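Local coordinates for putative agmatinase (Clostridium difficile, PDB 3LHL), which probably hydrolyses agmatine to putrescine and urea at a manganese centre, as a member of the agmatinase branch of the arginase family, at residues Glu165-Phe168 against Ala169-Lys173. Residues are numbered along the deposited sequence; the frame is centred on the assembly and turned at random.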
loop_
_atom_site.group_PDB
_atom_site.type_symbol
_atom_site.label_atom_id
_atom_site.label_comp_id
_atom_site.label_asym_id
_atom_site.label_seq_id
_atom_site.Cartn_x
_atom_site.Cartn_y
_atom_site.Cartn_z
ATOM N N GLU A 165 6.529 11.756 16.510
ATOM C CA GLU A 165 5.746 11.341 15.350
ATOM C C GLU A 165 4.262 11.335 15.677
ATOM O O GLU A 165 3.442 11.762 14.873
ATOM C CB GLU A 165 6.169 9.950 14.879
ATOM C CG GLU A 165 7.539 9.900 14.223
ATOM C CD GLU A 165 7.927 8.491 13.824
ATOM O OE1 GLU A 165 7.981 7.615 14.715
ATOM O OE2 GLU A 165 8.174 8.254 12.621
ATOM N N PHE A 166 3.915 10.846 16.861
ATOM C CA PHE A 166 2.516 10.804 17.274
ATOM C C PHE A 166 1.967 12.210 17.541
ATOM O O PHE A 166 0.838 12.515 17.157
ATOM C CB PHE A 166 2.363 9.908 18.509
ATOM C CG PHE A 166 2.393 8.436 18.188
ATOM C CD1 PHE A 166 1.293 7.816 17.601
ATOM C CD2 PHE A 166 3.527 7.674 18.443
ATOM C CE1 PHE A 166 1.324 6.464 17.273
ATOM C CE2 PHE A 166 3.565 6.317 18.117
ATOM C CZ PHE A 166 2.461 5.713 17.532
ATOM N N LYS A 167 2.765 13.056 18.193
ATOM C CA LYS A 167 2.357 14.434 18.475
ATOM C C LYS A 167 2.058 15.151 17.160
ATOM O O LYS A 167 1.064 15.866 17.041
ATOM C CB LYS A 167 3.470 15.203 19.197
ATOM C CG LYS A 167 3.623 14.908 20.673
ATOM C CD LYS A 167 4.778 15.718 21.256
ATOM C CE LYS A 167 4.960 15.451 22.741
ATOM N NZ LYS A 167 6.204 16.085 23.281
ATOM N N PHE A 168 2.945 14.957 16.186
ATOM C CA PHE A 168 2.816 15.566 14.865
ATOM C C PHE A 168 1.405 15.365 14.335
ATOM O O PHE A 168 0.821 16.267 13.730
ATOM C CB PHE A 168 3.823 14.936 13.894
ATOM C CG PHE A 168 3.956 15.669 12.584
ATOM C CD1 PHE A 168 4.649 16.873 12.511
ATOM C CD2 PHE A 168 3.387 15.153 11.423
ATOM C CE1 PHE A 168 4.779 17.557 11.298
ATOM C CE2 PHE A 168 3.508 15.828 10.205
ATOM C CZ PHE A 168 4.206 17.033 10.143
ATOM N N ALA A 169 0.852 14.181 14.577
ATOM C CA ALA A 169 -0.489 13.864 14.108
ATOM C C ALA A 169 -1.596 14.175 15.111
ATOM O O ALA A 169 -2.583 14.820 14.763
ATOM C CB ALA A 169 -0.563 12.393 13.704
ATOM N N THR A 170 -1.428 13.722 16.351
ATOM C CA THR A 170 -2.441 13.918 17.385
ATOM C C THR A 170 -2.544 15.322 17.974
ATOM O O THR A 170 -3.647 15.814 18.219
ATOM C CB THR A 170 -2.239 12.932 18.554
ATOM O OG1 THR A 170 -0.923 13.093 19.096
ATOM C CG2 THR A 170 -2.415 11.504 18.080
ATOM N N GLU A 171 -1.407 15.962 18.215
ATOM C CA GLU A 171 -1.417 17.302 18.785
ATOM C C GLU A 171 -1.367 18.394 17.734
ATOM O O GLU A 171 -2.135 19.354 17.797
ATOM C CB GLU A 171 -0.247 17.477 19.750
ATOM C CG GLU A 171 -0.479 16.860 21.111
ATOM C CD GLU A 171 0.718 17.022 22.024
ATOM O OE1 GLU A 171 1.316 18.122 22.021
ATOM O OE2 GLU A 171 1.052 16.055 22.749
ATOM N N GLU A 172 -0.457 18.250 16.776
ATOM C CA GLU A 172 -0.306 19.233 15.711
ATOM C C GLU A 172 -1.320 19.019 14.584
ATOM O O GLU A 172 -1.435 19.845 13.683
ATOM C CB GLU A 172 1.119 19.188 15.163
ATOM C CG GLU A 172 2.176 19.513 16.207
ATOM C CD GLU A 172 3.580 19.560 15.628
ATOM O OE1 GLU A 172 3.805 20.337 14.672
ATOM O OE2 GLU A 172 4.459 18.824 16.131
ATOM N N LYS A 173 -2.039 17.901 14.637
ATOM C CA LYS A 173 -3.074 17.584 13.654
ATOM C C LYS A 173 -2.666 17.690 12.182
ATOM O O LYS A 173 -3.455 18.123 11.347
ATOM C CB LYS A 173 -4.294 18.484 13.891
ATOM C CG LYS A 173 -4.744 18.551 15.339
ATOM C CD LYS A 173 -6.046 19.322 15.482
ATOM C CE LYS A 173 -6.504 19.382 16.939
ATOM N NZ LYS A 173 -7.835 20.047 17.077
#
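Thr170 grips the carbonyl of Phe166 twice. Its backbone N donates to Phe166 O at 2.7 Å in a nearly straight hydrogen bond (N-H...O 173°), and its OG1, also 2.7 Å from Phe166 O, donates from above the carbonyl plane. A chi1 of 57° sets OG1 between backbone N and carbonyl carbon; a hydroxyl on so short a side chain suits this return to the preceding turn.

Glu172 can be followed outward. CB rests 3.3 Å from Phe168 O, CG passes Lys167 O more loosely, CD faces Phe168 CA, and OE2 lies 3.9 Å from Phe168 CA, with ring atom CD1 slightly farther. The carboxylate plane is inclined 74° to the Phe168 ring. Glutamate is long enough for OE1 to hydrogen-bond His174, whose ring meets the flat Phe168, as does Trp145, edge-to-face.

Extended Lys167 and Glu171 run side by side, Lys167 CG 3.5 Å from Glu171 OE2 and CD and CE farther from it; with NZ 5.2 Å from OE2, opposite charges may attract without a salt bridge.

Lys167 O accepts from Glu171 N and, at 2.8 Å, Glu172 N, an i to i+5 bond. Lys173 first leaves helical angles, with positive phi, in the beta-alpha-beta unit of strand 153-158, helix 163-170 and edge strand 176-179 of the arginase fold.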